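Local coordinates for protein putative alpha-L-fucosidase (Bacteroides thetaiotaomicron VPI-5482, PDB 3GZA) that probably hydrolyses alpha-L-fucosidic bonds as a member of glycosyl hydrolase family 29, at residues 22-27 with 315-320. Numbering follows the deposited sequence.
Sequences MGAVFH and LGLTPD. With EDO (1,2-ethanediol), chain D.
Met-22, a selenomethionine, starts the contact: its chain bends at chi3 (65°) and brings CE to 3.8 Å from CD1 of Leu-315. Strands 22-26 and 312-317 pair in parallel here, the first and last strands of the TIM-type barrel meeting to close it, with strand 75-79 on the other edge of 22-26. Gly-23 O accepts the N-H of Leu-315. Ala-24 shares the helix-covered face with Phe-26, Leu-315 and Leu-317, and its CB touches Leu-317 CD1; Ala-68 of helix 61-69 meets Ala-24, Phe-26 and Leu-317, while Leu-333 of helix 327-344 meets Leu-315 and Leu-317. Val-25 points to the opposite, barrel-interior face and joins the partner strand by both backbone groups: its N donates to Leu-315 O at 2.9 Å, and its O takes the N-H of Leu-317 at 2.8 Å. Its CG1 packs on Gly-316 CA at 3.8 Å, where the glycine offers only backbone. Phe-26 lies alongside Leu-317, CG anti to its own carbonyl carbon (chi1 -64°), which sets CZ 3.8 Å from Leu-317 CD1 and turns the ring edge at CD2 to Pro-319 CG. A serine in its place would probably leave Leu-317 CD1 and the Pro-319 ring without their aromatic neighbour and open a gap next to Trp-64 and Ala-68. His-27 ends the pairing with a weak hydrogen bond from its N to Leu-317 O, its ring set among Trp-283, Phe-284, Tyr-128 and His-82. One water bridges His-27 O and Pro-319 O; another links His-27 ND1 to Leu-317 O. An ethanediol, presumably a crystallisation additive, puts O1 near the imidazole plane, hydrogen-bonded to His-27 NE2 at 2.7 Å.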
loop_
_atom_site.group_PDB
_atom_site.type_symbol
_atom_site.label_atom_id
_atom_site.label_comp_id
_atom_site.label_asym_id
_atom_site.label_seq_id
_atom_site.Cartn_x
_atom_site.Cartn_y
_atom_site.Cartn_z
HETATM N N MSE A 22 2.724 36.291 3.421
HETATM C CA MSE A 22 3.694 35.335 2.950
HETATM C C MSE A 22 3.581 34.046 3.726
HETATM O O MSE A 22 3.277 34.060 4.939
HETATM C CB MSE A 22 5.078 35.851 3.180
HETATM C CG MSE A 22 5.484 36.987 2.361
HETATM SE SE MSE A 22 7.338 37.517 2.770
HETATM C CE MSE A 22 8.139 35.857 2.138
ATOM N N GLY A 23 3.843 32.963 3.024
ATOM C CA GLY A 23 3.902 31.633 3.619
ATOM C C GLY A 23 4.870 30.748 2.867
ATOM O O GLY A 23 5.419 31.160 1.854
ATOM N N ALA A 24 5.051 29.525 3.365
ATOM C CA ALA A 24 5.928 28.562 2.731
ATOM C C ALA A 24 5.236 27.222 2.554
ATOM O O ALA A 24 4.415 26.808 3.385
ATOM C CB ALA A 24 7.198 28.351 3.575
ATOM N N VAL A 25 5.579 26.532 1.478
ATOM C CA VAL A 25 5.149 25.140 1.259
ATOM C C VAL A 25 6.472 24.295 1.178
ATOM O O VAL A 25 7.457 24.653 0.516
ATOM C CB VAL A 25 4.237 24.926 0.032
ATOM C CG1 VAL A 25 4.962 25.303 -1.270
ATOM C CG2 VAL A 25 3.698 23.471 0.023
ATOM N N PHE A 26 6.491 23.177 1.896
ATOM C CA PHE A 26 7.592 22.257 1.958
ATOM C C PHE A 26 7.184 20.973 1.254
ATOM O O PHE A 26 6.236 20.328 1.716
ATOM C CB PHE A 26 7.962 21.918 3.422
ATOM C CG PHE A 26 8.454 23.092 4.231
ATOM C CD1 PHE A 26 7.540 23.977 4.811
ATOM C CD2 PHE A 26 9.797 23.355 4.335
ATOM C CE1 PHE A 26 8.031 25.083 5.538
ATOM C CE2 PHE A 26 10.246 24.402 5.075
ATOM C CZ PHE A 26 9.348 25.282 5.670
ATOM N N HIS A 27 7.818 20.675 0.122
ATOM C CA HIS A 27 7.602 19.441 -0.615
ATOM C C HIS A 27 8.610 18.384 -0.167
ATOM O O HIS A 27 9.812 18.653 -0.109
ATOM C CB HIS A 27 7.725 19.662 -2.123
ATOM C CG HIS A 27 6.570 20.392 -2.735
ATOM N ND1 HIS A 27 6.363 21.754 -2.594
ATOM C CD2 HIS A 27 5.561 19.937 -3.497
ATOM C CE1 HIS A 27 5.263 22.090 -3.253
ATOM N NE2 HIS A 27 4.761 21.004 -3.816
ATOM N N LEU A 315 6.282 30.611 -0.852
ATOM C CA LEU A 315 7.565 30.146 -1.289
ATOM C C LEU A 315 7.713 28.635 -1.156
ATOM O O LEU A 315 7.425 28.083 -0.084
ATOM C CB LEU A 315 8.668 30.822 -0.449
ATOM C CG LEU A 315 8.808 32.351 -0.484
ATOM C CD1 LEU A 315 9.826 32.809 0.570
ATOM C CD2 LEU A 315 9.197 32.837 -1.887
ATOM N N GLY A 316 8.219 27.984 -2.197
ATOM C CA GLY A 316 8.480 26.539 -2.153
ATOM C C GLY A 316 9.864 26.231 -1.660
ATOM O O GLY A 316 10.911 26.533 -2.322
ATOM N N LEU A 317 9.878 25.630 -0.484
ATOM C CA LEU A 317 11.125 25.283 0.179
ATOM C C LEU A 317 11.348 23.772 0.134
ATOM O O LEU A 317 10.416 22.975 0.108
ATOM C CB LEU A 317 11.097 25.798 1.612
ATOM C CG LEU A 317 10.813 27.295 1.762
ATOM C CD1 LEU A 317 10.951 27.733 3.231
ATOM C CD2 LEU A 317 11.657 28.179 0.767
ATOM N N THR A 318 12.621 23.395 0.218
ATOM C CA THR A 318 13.032 21.995 -0.093
ATOM C C THR A 318 13.928 21.349 0.954
ATOM O O THR A 318 15.194 21.453 0.864
ATOM C CB THR A 318 13.745 21.952 -1.445
ATOM O OG1 THR A 318 14.942 22.738 -1.439
ATOM C CG2 THR A 318 12.854 22.484 -2.550
ATOM N N PRO A 319 13.316 20.637 1.908
ATOM C CA PRO A 319 14.196 19.906 2.869
ATOM C C PRO A 319 14.977 18.844 2.104
ATOM O O PRO A 319 14.502 18.251 1.152
ATOM C CB PRO A 319 13.215 19.300 3.842
ATOM C CG PRO A 319 11.958 20.137 3.690
ATOM C CD PRO A 319 11.907 20.519 2.279
ATOM N N ASP A 320 16.188 18.635 2.564
ATOM C CA ASP A 320 17.159 17.749 1.906
ATOM C C ASP A 320 17.125 16.327 2.462
ATOM O O ASP A 320 16.331 16.011 3.346
ATOM C CB ASP A 320 18.546 18.420 1.931
ATOM C CG ASP A 320 19.244 18.424 3.306
ATOM O OD1 ASP A 320 18.844 17.664 4.224
ATOM O OD2 ASP A 320 20.148 19.265 3.485
HETATM C C1 EDO D . 3.652 22.515 -6.452
HETATM O O1 EDO D . 2.967 21.422 -5.830
HETATM C C2 EDO D . 2.871 23.730 -6.066
HETATM O O2 EDO D . 1.660 23.714 -6.795
HETATM O O HOH W 1 8.595 23.283 -2.164
HETATM O O HOH W 2 12.506 18.568 -0.802
#